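Long-range contacts in phosphotriesterase, putative (Deinococcus radiodurans, PDB 4J35), which probably hydrolyses lactones and, in this engineered form, organophosphates at a two-metal centre that is occupied by cobalt here: residues 203-208 with 222-227; 213-218 with 253-258; 230-235 with 284-289; 157-162 with 188-193. The protein carries 7 engineered substitutions. All coordinates share one frame; numbering follows the deposited sequence.

Interaction 1: residues 203-208 with 222-227; sequences GHMDGN and VSIAFD. With CO (cobalt (II) ion), chain B.
G203 packs directly on the carboxylate of D227: its CA is 3.5 Å from D227 OD2, and a CB at this position would sit tight against that oxygen. H204, next in the chain, is gripped through both backbone and ring. Its backbone N reaches D227 OD2 at 3.2 Å on the syn side, with a nearly straight N-H...O angle of 167°, and makes a weak, bent bond to OD1 as well. The ring gives ND1 to D227 OD1 at 2.6 Å; this acceptor lies close to the imidazole plane, whereas the donor sits above the carboxylate plane, the two planes being 70° apart. On the far side of the ring, NE2 binds a cobalt ion at 2.0 Å, so D227 is a second-shell residue orienting a first-shell ligand. D227 can do this because its CG is tucked between its own backbone N and carbonyl carbon (chi1 54°). With an alanine here, H204 would probably lose the acceptor for its ring N-H, and the imidazole would be less firmly fixed in rotation. M205 N then bonds to A225 O at 3.0 Å, and its CG rests 3.9 Å from I224 CB. D206 sets CB 3.5 Å from F226 CD2, while its carboxylate forms a salt bridge with R243. The loop follows strand 200-202 and so sits at the carboxyl end of the barrel strands: strand 223-226 runs between strands 200-202 and 259-261, M205 also touches helix 211-218, and F226 packs against helix 240-251.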
loop_
_atom_site.group_PDB
_atom_site.type_symbol
_atom_site.label_atom_id
_atom_site.label_comp_id
_atom_site.label_asym_id
_atom_site.label_seq_id
_atom_site.Cartn_x
_atom_site.Cartn_y
_atom_site.Cartn_z
ATOM N N GLY A 203 -0.244 -6.222 4.286
ATOM C CA GLY A 203 0.977 -5.678 3.712
ATOM C C GLY A 203 2.273 -5.903 4.451
ATOM O O GLY A 203 2.311 -6.337 5.594
ATOM N N HIS A 204 3.358 -5.561 3.753
ATOM C CA HIS A 204 4.720 -5.658 4.255
ATOM C C HIS A 204 5.066 -7.040 4.812
ATOM O O HIS A 204 5.877 -7.167 5.746
ATOM C CB HIS A 204 5.000 -4.539 5.294
ATOM C CG HIS A 204 4.655 -3.151 4.836
ATOM N ND1 HIS A 204 4.636 -2.772 3.509
ATOM C CD2 HIS A 204 4.321 -2.044 5.540
ATOM C CE1 HIS A 204 4.318 -1.485 3.423
ATOM N NE2 HIS A 204 4.110 -1.025 4.641
ATOM N N MET A 205 4.493 -8.073 4.207
ATOM C CA MET A 205 4.716 -9.439 4.657
ATOM C C MET A 205 6.060 -9.962 4.264
ATOM O O MET A 205 6.490 -10.988 4.760
ATOM C CB MET A 205 3.584 -10.355 4.180
ATOM C CG MET A 205 2.294 -10.056 4.881
ATOM S SD MET A 205 2.273 -10.717 6.598
ATOM C CE MET A 205 2.535 -12.448 6.250
ATOM N N ASP A 206 6.760 -9.232 3.391
ATOM C CA ASP A 206 8.116 -9.592 3.072
ATOM C C ASP A 206 9.068 -9.239 4.197
ATOM O O ASP A 206 10.229 -9.626 4.183
ATOM C CB ASP A 206 8.543 -8.916 1.769
ATOM C CG ASP A 206 8.216 -7.443 1.714
ATOM O OD1 ASP A 206 7.292 -6.971 2.401
ATOM O OD2 ASP A 206 8.901 -6.719 0.951
ATOM N N GLY A 207 8.586 -8.482 5.165
ATOM C CA GLY A 207 9.399 -8.111 6.310
ATOM C C GLY A 207 9.728 -9.273 7.239
ATOM O O GLY A 207 10.520 -9.117 8.165
ATOM N N ASN A 208 9.113 -10.429 7.010
ATOM C CA ASN A 208 9.398 -11.604 7.819
ATOM C C ASN A 208 9.898 -12.721 6.902
ATOM O O ASN A 208 9.350 -12.942 5.818
ATOM C CB ASN A 208 8.152 -11.993 8.621
ATOM C CG ASN A 208 8.432 -13.067 9.668
ATOM O OD1 ASN A 208 9.060 -14.084 9.378
ATOM N ND2 ASN A 208 7.945 -12.849 10.890
ATOM N N VAL A 222 -7.020 -14.430 3.255
ATOM C CA VAL A 222 -6.592 -13.128 2.773
ATOM C C VAL A 222 -5.443 -13.290 1.800
ATOM O O VAL A 222 -4.828 -14.350 1.677
ATOM C CB VAL A 222 -6.166 -12.143 3.920
ATOM C CG1 VAL A 222 -7.365 -11.859 4.888
ATOM C CG2 VAL A 222 -4.933 -12.678 4.700
ATOM N N SER A 223 -5.140 -12.200 1.110
ATOM C CA SER A 223 -3.907 -12.153 0.349
ATOM C C SER A 223 -2.783 -11.427 1.112
ATOM O O SER A 223 -3.014 -10.730 2.106
ATOM C CB SER A 223 -4.198 -11.452 -0.957
ATOM O OG SER A 223 -5.138 -12.179 -1.714
ATOM N N ILE A 224 -1.535 -11.577 0.635
ATOM C CA ILE A 224 -0.437 -10.980 1.339
ATOM C C ILE A 224 0.456 -10.377 0.295
ATOM O O ILE A 224 0.530 -10.925 -0.799
ATOM C CB ILE A 224 0.330 -12.002 2.188
ATOM C CG1 ILE A 224 0.875 -13.133 1.370
ATOM C CG2 ILE A 224 -0.633 -12.598 3.238
ATOM C CD1 ILE A 224 1.917 -13.992 2.142
ATOM N N ALA A 225 1.071 -9.266 0.664
ATOM C CA ALA A 225 1.955 -8.556 -0.291
ATOM C C ALA A 225 3.364 -8.530 0.223
ATOM O O ALA A 225 3.624 -8.141 1.362
ATOM C CB ALA A 225 1.478 -7.174 -0.454
ATOM N N PHE A 226 4.281 -8.872 -0.679
ATOM C CA PHE A 226 5.694 -8.639 -0.528
ATOM C C PHE A 226 5.846 -7.289 -1.214
ATOM O O PHE A 226 6.047 -7.229 -2.438
ATOM C CB PHE A 226 6.460 -9.749 -1.273
ATOM C CG PHE A 226 6.453 -11.087 -0.553
ATOM C CD1 PHE A 226 5.277 -11.767 -0.305
ATOM C CD2 PHE A 226 7.646 -11.652 -0.137
ATOM C CE1 PHE A 226 5.305 -12.977 0.337
ATOM C CE2 PHE A 226 7.681 -12.835 0.506
ATOM C CZ PHE A 226 6.503 -13.512 0.762
ATOM N N ASP A 227 5.656 -6.204 -0.458
ATOM C CA ASP A 227 5.474 -4.923 -1.099
ATOM C C ASP A 227 6.535 -3.868 -0.774
ATOM O O ASP A 227 6.308 -2.691 -1.031
ATOM C CB ASP A 227 4.085 -4.381 -0.829
ATOM C CG ASP A 227 3.764 -4.312 0.659
ATOM O OD1 ASP A 227 4.696 -4.399 1.474
ATOM O OD2 ASP A 227 2.572 -4.217 1.013
HETATM CO CO CO B . 3.752 0.825 5.325
#

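Interaction 2: residues 213-218 with 253-258; sequences YHRETL and EGYADR
R215 bends at chi3 (-81°), which turns its guanidinium toward E253, and Y255 holds its ring carbon CG anti to its carbonyl carbon (chi1 -81°), so that one face of the ring lies against L218. The evidence for the first pairing is a short salt bridge, R215 NH1 to E253 OE2 at 2.5 Å; the carboxylate approaches the guanidinium at its edge, near its plane. The second is a CH-pi contact: L218 CD1 stands 3.7 Å from the centroid of the Y255 ring and only 8° off its normal, hence over the middle of the face. The other methyl of L218, CD2, rests 3.6 Å from R258 CB, so the leucine fork straddles two residues of the loop. In the (beta/alpha)8 barrel, segment 213-218 is the last part of an outer helix, and 253-258 is the connection from helix 240-251 into strand 259-261, away from the metal site. Two waters extend the contact through helix carbonyls. One donates to R215 O and lies 2.5 Å from Y255 OH; the other donates to L218 O and accepts from R258 NH1 at 2.9 Å. An alanine in place of Y255 would probably strip L218 CD1 of the ring face it rests on and leave the first water without its phenolic partner. The aliphatic part of R215 also runs by the phenol, with CG 3.8 Å from Y255 OH. L250 of helix 240-251 also touches Y255, while L218 packs on I224 as well.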
loop_
_atom_site.group_PDB
_atom_site.type_symbol
_atom_site.label_atom_id
_atom_site.label_comp_id
_atom_site.label_asym_id
_atom_site.label_seq_id
_atom_site.Cartn_x
_atom_site.Cartn_y
_atom_site.Cartn_z
ATOM N N TYR A 213 5.117 -18.021 9.122
ATOM C CA TYR A 213 4.405 -16.792 9.480
ATOM C C TYR A 213 3.459 -16.407 8.346
ATOM O O TYR A 213 2.317 -16.040 8.580
ATOM C CB TYR A 213 5.435 -15.702 9.758
ATOM C CG TYR A 213 4.915 -14.289 9.915
ATOM C CD1 TYR A 213 4.371 -13.849 11.120
ATOM C CD2 TYR A 213 5.005 -13.388 8.870
ATOM C CE1 TYR A 213 3.923 -12.542 11.264
ATOM C CE2 TYR A 213 4.570 -12.076 9.006
ATOM C CZ TYR A 213 4.025 -11.663 10.198
ATOM O OH TYR A 213 3.604 -10.357 10.312
ATOM N N HIS A 214 3.937 -16.515 7.107
ATOM C CA HIS A 214 3.092 -16.281 5.938
ATOM C C HIS A 214 1.960 -17.302 5.825
ATOM O O HIS A 214 0.827 -16.969 5.502
ATOM C CB HIS A 214 3.934 -16.324 4.666
ATOM C CG HIS A 214 5.085 -15.380 4.697
ATOM N ND1 HIS A 214 6.223 -15.632 5.428
ATOM C CD2 HIS A 214 5.260 -14.161 4.132
ATOM C CE1 HIS A 214 7.053 -14.612 5.311
ATOM N NE2 HIS A 214 6.487 -13.704 4.540
ATOM N N ARG A 215 2.283 -18.566 6.015
ATOM C CA ARG A 215 1.268 -19.614 5.858
ATOM C C ARG A 215 0.148 -19.411 6.874
ATOM O O ARG A 215 -1.041 -19.547 6.582
ATOM C CB ARG A 215 1.917 -20.969 6.037
ATOM C CG ARG A 215 2.734 -21.378 4.813
ATOM C CD ARG A 215 3.182 -22.799 4.882
ATOM N NE ARG A 215 4.361 -22.932 5.710
ATOM C CZ ARG A 215 5.570 -23.233 5.266
ATOM N NH1 ARG A 215 5.805 -23.447 3.973
ATOM N NH2 ARG A 215 6.564 -23.299 6.145
ATOM N N GLU A 216 0.532 -19.028 8.069
ATOM C CA GLU A 216 -0.480 -18.744 9.074
ATOM C C GLU A 216 -1.426 -17.599 8.692
ATOM O O GLU A 216 -2.617 -17.665 8.930
ATOM C CB GLU A 216 0.165 -18.420 10.404
ATOM C CG GLU A 216 -0.852 -18.278 11.483
ATOM C CD GLU A 216 -0.232 -18.001 12.828
ATOM O OE1 GLU A 216 1.012 -18.029 12.912
ATOM O OE2 GLU A 216 -1.006 -17.766 13.788
ATOM N N THR A 217 -0.891 -16.526 8.114
ATOM C CA THR A 217 -1.729 -15.450 7.653
ATOM C C THR A 217 -2.669 -15.895 6.545
ATOM O O THR A 217 -3.865 -15.522 6.544
ATOM C CB THR A 217 -0.808 -14.245 7.115
ATOM O OG1 THR A 217 0.147 -13.917 8.119
ATOM C CG2 THR A 217 -1.637 -13.031 6.847
ATOM N N LEU A 218 -2.131 -16.703 5.610
ATOM C CA LEU A 218 -2.827 -17.089 4.377
ATOM C C LEU A 218 -4.017 -17.988 4.723
ATOM O O LEU A 218 -5.000 -18.083 4.006
ATOM C CB LEU A 218 -1.908 -17.849 3.439
ATOM C CG LEU A 218 -0.971 -16.832 2.721
ATOM C CD1 LEU A 218 0.194 -17.551 2.131
ATOM C CD2 LEU A 218 -1.787 -16.123 1.658
ATOM N N GLU A 253 3.768 -23.991 -3.171
ATOM C CA GLU A 253 2.728 -24.566 -2.325
ATOM C C GLU A 253 1.359 -24.101 -2.818
ATOM O O GLU A 253 0.370 -24.241 -2.118
ATOM C CB GLU A 253 2.960 -24.194 -0.868
ATOM C CG GLU A 253 4.260 -24.745 -0.239
ATOM C CD GLU A 253 4.573 -24.111 1.105
ATOM O OE1 GLU A 253 3.900 -23.118 1.452
ATOM O OE2 GLU A 253 5.482 -24.589 1.828
ATOM N N GLY A 254 1.319 -23.569 -4.038
ATOM C CA GLY A 254 0.085 -23.242 -4.747
ATOM C C GLY A 254 -0.598 -21.952 -4.335
ATOM O O GLY A 254 -1.810 -21.776 -4.504
ATOM N N TYR A 255 0.178 -21.011 -3.811
ATOM C CA TYR A 255 -0.390 -19.808 -3.226
ATOM C C TYR A 255 -0.415 -18.613 -4.183
ATOM O O TYR A 255 -0.651 -17.478 -3.746
ATOM C CB TYR A 255 0.446 -19.410 -2.019
ATOM C CG TYR A 255 0.149 -20.160 -0.724
ATOM C CD1 TYR A 255 -1.111 -20.181 -0.175
ATOM C CD2 TYR A 255 1.174 -20.788 -0.038
ATOM C CE1 TYR A 255 -1.346 -20.838 1.035
ATOM C CE2 TYR A 255 0.968 -21.419 1.140
ATOM C CZ TYR A 255 -0.291 -21.467 1.678
ATOM O OH TYR A 255 -0.440 -22.112 2.882
ATOM N N ALA A 256 -0.179 -18.858 -5.470
ATOM C CA ALA A 256 0.067 -17.765 -6.386
ATOM C C ALA A 256 -1.124 -16.853 -6.398
ATOM O O ALA A 256 -0.955 -15.659 -6.562
ATOM C CB ALA A 256 0.384 -18.250 -7.812
ATOM N N ASP A 257 -2.337 -17.377 -6.170
ATOM C CA ASP A 257 -3.487 -16.484 -6.303
ATOM C C ASP A 257 -3.750 -15.688 -5.004
ATOM O O ASP A 257 -4.739 -14.985 -4.915
ATOM C CB ASP A 257 -4.761 -17.193 -6.790
ATOM C CG ASP A 257 -5.212 -18.276 -5.856
ATOM O OD1 ASP A 257 -4.414 -18.597 -4.947
ATOM O OD2 ASP A 257 -6.338 -18.816 -6.040
ATOM N N ARG A 258 -2.856 -15.794 -4.029
ATOM C CA ARG A 258 -2.929 -14.949 -2.839
ATOM C C ARG A 258 -1.681 -14.098 -2.557
ATOM O O ARG A 258 -1.572 -13.511 -1.482
ATOM C CB ARG A 258 -3.209 -15.809 -1.617
ATOM C CG ARG A 258 -4.450 -16.688 -1.808
ATOM C CD ARG A 258 -5.723 -15.873 -1.709
ATOM N NE ARG A 258 -6.850 -16.519 -2.389
ATOM C CZ ARG A 258 -7.694 -17.380 -1.822
ATOM N NH1 ARG A 258 -7.571 -17.716 -0.542
ATOM N NH2 ARG A 258 -8.676 -17.906 -2.540
HETATM O O HOH W 1 -2.235 -21.543 4.514
HETATM O O HOH W 2 -5.480 -17.043 1.391
#

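Interaction 3: residues 230-235 with 284-289; sequences GLQGML and VKDWHP. Engineered in segment 230-235: L235 (natural residue Val).
Two loops meet beside the metal centre here, with G230 and L231 packed on W287, whose side chain comes within about 4 Å (nearest atoms) of that of the metal ligand D264. L231 takes CG anti to its backbone N (chi1 -175°), and its side chain runs alongside that of W287, pointing the same way. Its CB lies over the five-membered ring, 4.0 Å from the centroid and 18° off the normal, a CH-pi contact, while L231 CD1 covers the same indole face farther along, 3.9 Å from W287 CD2. L231 CD1 also faces V284 CG1, more loosely. Segment 230-235 lies between strand 223-226 and helix 240-251; the other segment lies between strand 266-269 and helix 291-303, past the short helix 281-284. Both are strand-to-helix connections, at the carboxyl end of the barrel, where metallo-dependent hydrolases of this fold place their active sites. V284 to W287 form a type I beta turn, which presents D286 O to the first loop. There G230 CA makes a CA-H...O contact of 3.5 Å with D286 O, the angle at the hydrogen being 139°; any CB on G230 would collide with that oxygen. The polar link is indirect. Q232 NE2 is 3.3 Å from D286 OD2, but the angle is too poor for a hydrogen bond; instead NE2 donates to a water at 3.0 Å, which also accepts from D286 N at 3.0 Å and lies 2.6 Å from G230 O. At the other end of the amide, Q232 OE1 takes the backbone N of D240.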
loop_
_atom_site.group_PDB
_atom_site.type_symbol
_atom_site.label_atom_id
_atom_site.label_comp_id
_atom_site.label_asym_id
_atom_site.label_seq_id
_atom_site.Cartn_x
_atom_site.Cartn_y
_atom_site.Cartn_z
ATOM N N GLY A 230 13.037 -4.281 -2.943
ATOM C CA GLY A 230 14.063 -3.280 -3.292
ATOM C C GLY A 230 14.626 -2.573 -2.065
ATOM O O GLY A 230 15.720 -2.012 -2.137
ATOM N N LEU A 231 13.899 -2.599 -0.939
ATOM C CA LEU A 231 14.377 -1.959 0.290
ATOM C C LEU A 231 15.104 -3.007 1.137
ATOM O O LEU A 231 14.473 -3.816 1.807
ATOM C CB LEU A 231 13.205 -1.344 1.063
ATOM C CG LEU A 231 13.496 -0.525 2.322
ATOM C CD1 LEU A 231 14.446 0.622 1.976
ATOM C CD2 LEU A 231 12.176 0.002 2.911
ATOM N N GLN A 232 16.434 -2.991 1.113
ATOM C CA GLN A 232 17.215 -4.162 1.541
ATOM C C GLN A 232 18.065 -3.938 2.792
ATOM O O GLN A 232 19.018 -3.192 2.773
ATOM C CB GLN A 232 18.135 -4.633 0.407
ATOM C CG GLN A 232 17.432 -4.949 -0.902
ATOM C CD GLN A 232 18.317 -5.704 -1.888
ATOM O OE1 GLN A 232 18.487 -6.913 -1.771
ATOM N NE2 GLN A 232 18.853 -4.999 -2.888
ATOM N N GLY A 233 17.743 -4.617 3.881
ATOM C CA GLY A 233 18.538 -4.462 5.086
ATOM C C GLY A 233 18.560 -3.065 5.703
ATOM O O GLY A 233 19.531 -2.706 6.374
ATOM N N MET A 234 17.525 -2.261 5.467
ATOM C CA MET A 234 17.330 -1.035 6.241
ATOM C C MET A 234 16.464 -1.386 7.457
ATOM O O MET A 234 15.344 -1.884 7.310
ATOM C CB MET A 234 16.648 0.075 5.422
ATOM C CG MET A 234 17.054 1.540 5.810
ATOM S SD MET A 234 15.590 2.608 5.680
ATOM C CE MET A 234 16.202 4.221 5.144
ATOM N N LEU A 235 16.988 -1.161 8.656
ATOM C CA LEU A 235 16.184 -1.301 9.868
ATOM C C LEU A 235 15.422 -2.609 9.875
ATOM O O LEU A 235 14.213 -2.646 10.117
ATOM C CB LEU A 235 15.207 -0.131 9.983
ATOM C CG LEU A 235 15.912 1.220 9.855
ATOM C CD1 LEU A 235 14.964 2.356 10.204
ATOM C CD2 LEU A 235 17.157 1.258 10.735
ATOM N N VAL A 284 18.930 1.304 -0.377
ATOM C CA VAL A 284 17.889 2.008 -1.124
ATOM C C VAL A 284 18.092 1.947 -2.639
ATOM O O VAL A 284 17.300 2.506 -3.390
ATOM C CB VAL A 284 17.718 3.476 -0.656
ATOM C CG1 VAL A 284 17.327 3.532 0.796
ATOM C CG2 VAL A 284 19.018 4.317 -0.897
ATOM N N LYS A 285 19.122 1.240 -3.089
ATOM C CA LYS A 285 19.521 1.299 -4.507
ATOM C C LYS A 285 18.454 0.805 -5.479
ATOM O O LYS A 285 18.267 1.376 -6.564
ATOM C CB LYS A 285 20.781 0.459 -4.730
ATOM C CG LYS A 285 21.279 0.503 -6.159
ATOM C CD LYS A 285 22.553 -0.301 -6.347
ATOM C CE LYS A 285 23.070 -0.167 -7.793
ATOM N NZ LYS A 285 24.352 -0.911 -8.039
ATOM N N ASP A 286 17.793 -0.300 -5.125
ATOM C CA ASP A 286 16.747 -0.852 -5.977
ATOM C C ASP A 286 15.362 -0.463 -5.491
ATOM O O ASP A 286 14.389 -1.065 -5.930
ATOM C CB ASP A 286 16.801 -2.384 -5.994
ATOM C CG ASP A 286 18.095 -2.931 -6.574
ATOM O OD1 ASP A 286 18.607 -2.357 -7.568
ATOM O OD2 ASP A 286 18.590 -3.942 -6.022
ATOM N N TRP A 287 15.271 0.505 -4.583
ATOM C CA TRP A 287 14.000 0.866 -3.990
ATOM C C TRP A 287 13.315 1.938 -4.819
ATOM O O TRP A 287 13.293 3.122 -4.431
ATOM C CB TRP A 287 14.203 1.335 -2.555
ATOM C CG TRP A 287 12.953 1.565 -1.791
ATOM C CD1 TRP A 287 11.815 0.773 -1.781
ATOM C CD2 TRP A 287 12.700 2.638 -0.884
ATOM N NE1 TRP A 287 10.888 1.316 -0.933
ATOM C CE2 TRP A 287 11.403 2.468 -0.385
ATOM C CE3 TRP A 287 13.453 3.758 -0.462
ATOM C CZ2 TRP A 287 10.837 3.353 0.540
ATOM C CZ3 TRP A 287 12.878 4.646 0.444
ATOM C CH2 TRP A 287 11.588 4.426 0.943
ATOM N N HIS A 288 12.772 1.505 -5.962
ATOM C CA HIS A 288 12.094 2.387 -6.895
ATOM C C HIS A 288 11.197 1.564 -7.766
ATOM O O HIS A 288 11.366 0.357 -7.882
ATOM C CB HIS A 288 13.160 3.117 -7.771
ATOM C CG HIS A 288 13.943 2.186 -8.635
ATOM N ND1 HIS A 288 13.468 1.718 -9.839
ATOM C CD2 HIS A 288 15.149 1.601 -8.452
ATOM C CE1 HIS A 288 14.366 0.908 -10.377
ATOM N NE2 HIS A 288 15.390 0.813 -9.545
ATOM N N PRO A 289 10.185 2.183 -8.363
ATOM C CA PRO A 289 9.098 1.335 -8.890
ATOM C C PRO A 289 9.331 0.568 -10.196
ATOM O O PRO A 289 8.414 -0.069 -10.699
ATOM C CB PRO A 289 7.959 2.329 -9.085
ATOM C CG PRO A 289 8.651 3.647 -9.250
ATOM C CD PRO A 289 9.805 3.598 -8.319
HETATM O O HOH W 3 18.303 -2.025 -2.690
#

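Interaction 4: residues 157-162 with 188-193; sequences LFFRAA and ELLTSL
F159 drives the close-packed part of this helix pair, its CD2 atom lodged between branches of two leucines. L189 CD2 approaches F159 CD2 to 3.7 Å, and L190 CD2 comes to 3.8 Å from the same carbon; both methyls come at the ring obliquely. L189 holds its CG anti to the backbone N (chi1 174°), which directs its CD2 branch over the root of the ring as well, 3.8 Å from F159 CB, whereas the L190 side chain crosses F159 at about a right angle. F159 and L190 are both buried. Toward solvent the contact thins out: L193, just past the end of helix 183-192, offers a single methyl, with CD1 3.9 Å from F159 O and equally far from R160 CG. R160 presents only its aliphatic part here, since its bent chain carries NE off to a salt bridge with E117. On that outer side S192 OG also turns back to its own helix, donating to L189 O at 2.6 Å. Segments 157-162 and 188-193 belong to successive outer helices of the barrel, 153-169 and 183-192, with strand 173-174 between them in sequence. The 254 Å² buried between them is essentially apolar, with R160 NE and S192 OG bonded away from the interface, which suggests that here the two helices are held mainly by hydrophobic burial and fit.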
loop_
_atom_site.group_PDB
_atom_site.type_symbol
_atom_site.label_atom_id
_atom_site.label_comp_id
_atom_site.label_asym_id
_atom_site.label_seq_id
_atom_site.Cartn_x
_atom_site.Cartn_y
_atom_site.Cartn_z
ATOM N N LEU A 157 -9.506 0.821 16.713
ATOM C CA LEU A 157 -10.618 1.685 16.361
ATOM C C LEU A 157 -10.757 1.674 14.853
ATOM O O LEU A 157 -11.866 1.591 14.341
ATOM C CB LEU A 157 -10.353 3.117 16.841
ATOM C CG LEU A 157 -10.217 3.270 18.368
ATOM C CD1 LEU A 157 -9.622 4.618 18.701
ATOM C CD2 LEU A 157 -11.550 3.111 19.045
ATOM N N PHE A 158 -9.612 1.811 14.165
ATOM C CA PHE A 158 -9.579 1.903 12.721
ATOM C C PHE A 158 -9.915 0.560 12.079
ATOM O O PHE A 158 -10.639 0.523 11.098
ATOM C CB PHE A 158 -8.212 2.420 12.236
ATOM C CG PHE A 158 -7.893 3.843 12.737
ATOM C CD1 PHE A 158 -7.349 4.050 13.995
ATOM C CD2 PHE A 158 -8.128 4.961 11.925
ATOM C CE1 PHE A 158 -7.064 5.368 14.454
ATOM C CE2 PHE A 158 -7.872 6.257 12.394
ATOM C CZ PHE A 158 -7.323 6.449 13.650
ATOM N N PHE A 159 -9.400 -0.534 12.635
ATOM C CA PHE A 159 -9.752 -1.859 12.120
ATOM C C PHE A 159 -11.259 -2.075 12.180
ATOM O O PHE A 159 -11.851 -2.605 11.224
ATOM C CB PHE A 159 -8.993 -2.984 12.859
ATOM C CG PHE A 159 -7.568 -3.192 12.380
ATOM C CD1 PHE A 159 -6.597 -2.213 12.564
ATOM C CD2 PHE A 159 -7.196 -4.379 11.749
ATOM C CE1 PHE A 159 -5.290 -2.387 12.129
ATOM C CE2 PHE A 159 -5.883 -4.567 11.302
ATOM C CZ PHE A 159 -4.932 -3.578 11.489
ATOM N N ARG A 160 -11.907 -1.677 13.278
ATOM C CA ARG A 160 -13.343 -1.959 13.381
ATOM C C ARG A 160 -14.126 -1.031 12.470
ATOM O O ARG A 160 -15.085 -1.449 11.844
ATOM C CB ARG A 160 -13.861 -1.855 14.856
ATOM C CG ARG A 160 -13.228 -2.899 15.795
ATOM C CD ARG A 160 -13.918 -2.966 17.177
ATOM N NE ARG A 160 -13.693 -1.777 17.981
ATOM C CZ ARG A 160 -12.659 -1.590 18.799
ATOM N NH1 ARG A 160 -11.717 -2.515 18.931
ATOM N NH2 ARG A 160 -12.564 -0.468 19.498
ATOM N N ALA A 161 -13.700 0.225 12.360
ATOM C CA ALA A 161 -14.364 1.140 11.423
ATOM C C ALA A 161 -14.197 0.664 9.967
ATOM O O ALA A 161 -15.145 0.710 9.185
ATOM C CB ALA A 161 -13.832 2.536 11.574
ATOM N N ALA A 162 -12.988 0.236 9.596
ATOM C CA ALA A 162 -12.759 -0.286 8.252
ATOM C C ALA A 162 -13.599 -1.542 7.940
ATOM O O ALA A 162 -14.134 -1.677 6.838
ATOM C CB ALA A 162 -11.287 -0.592 8.059
ATOM N N GLU A 188 -6.737 -12.210 11.157
ATOM C CA GLU A 188 -7.708 -12.809 12.088
ATOM C C GLU A 188 -8.722 -11.794 12.627
ATOM O O GLU A 188 -9.920 -12.102 12.744
ATOM C CB GLU A 188 -6.975 -13.406 13.256
ATOM C CG GLU A 188 -7.946 -13.977 14.286
ATOM C CD GLU A 188 -7.211 -14.557 15.443
ATOM O OE1 GLU A 188 -6.351 -13.836 16.003
ATOM O OE2 GLU A 188 -7.465 -15.732 15.768
ATOM N N LEU A 189 -8.247 -10.599 12.969
ATOM C CA LEU A 189 -9.127 -9.538 13.451
ATOM C C LEU A 189 -10.118 -9.085 12.367
ATOM O O LEU A 189 -11.324 -9.052 12.584
ATOM C CB LEU A 189 -8.311 -8.357 13.987
ATOM C CG LEU A 189 -9.095 -7.118 14.405
ATOM C CD1 LEU A 189 -10.177 -7.489 15.449
ATOM C CD2 LEU A 189 -8.171 -6.035 14.967
ATOM N N LEU A 190 -9.624 -8.732 11.194
ATOM C CA LEU A 190 -10.513 -8.310 10.120
ATOM C C LEU A 190 -11.522 -9.402 9.687
ATOM O O LEU A 190 -12.687 -9.100 9.423
ATOM C CB LEU A 190 -9.675 -7.879 8.896
ATOM C CG LEU A 190 -8.933 -6.542 9.098
ATOM C CD1 LEU A 190 -7.909 -6.370 7.900
ATOM C CD2 LEU A 190 -9.872 -5.372 9.187
ATOM N N THR A 191 -11.080 -10.646 9.574
ATOM C CA THR A 191 -12.013 -11.725 9.211
ATOM C C THR A 191 -13.054 -11.952 10.329
ATOM O O THR A 191 -14.241 -12.130 10.038
ATOM C CB THR A 191 -11.322 -13.073 8.851
ATOM O OG1 THR A 191 -10.417 -13.491 9.890
ATOM C CG2 THR A 191 -10.572 -12.941 7.511
ATOM N N SER A 192 -12.603 -11.906 11.581
ATOM C CA SER A 192 -13.502 -12.101 12.745
ATOM C C SER A 192 -14.600 -11.036 12.761
ATOM O O SER A 192 -15.701 -11.272 13.270
ATOM C CB SER A 192 -12.724 -12.056 14.068
ATOM O OG SER A 192 -12.295 -10.713 14.399
ATOM N N LEU A 193 -14.294 -9.866 12.200
ATOM C CA LEU A 193 -15.227 -8.733 12.123
ATOM C C LEU A 193 -16.089 -8.824 10.867
ATOM O O LEU A 193 -16.888 -7.923 10.579
ATOM C CB LEU A 193 -14.462 -7.379 12.144
ATOM C CG LEU A 193 -13.711 -6.999 13.428
ATOM C CD1 LEU A 193 -12.805 -5.780 13.202
ATOM C CD2 LEU A 193 -14.701 -6.713 14.587
#

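Interaction 1 is the fully buried member of the set and binds metal; interactions 3 and 4 are partly buried, and interaction 2 lies at the surface. Interactions 1 and 2 are built on strand 223-226 and helix 211-218, which follow each other in the chain, and touch directly, through probable hydrogen bonds M205 O to H214 NE2 and I224 N to R258 O. Interaction 3 continues the chain from 222-227 toward the mouth of the barrel, and interaction 4 lies on the other side of the chain's centre from it, about 30 Å between centres. The chemistry follows place: carboxylate-histidine bonding near the metal, salt bridge and waters outside, a CH-pi contact on an indole beside a water-bridged polar link between loops, apolar packing between helices.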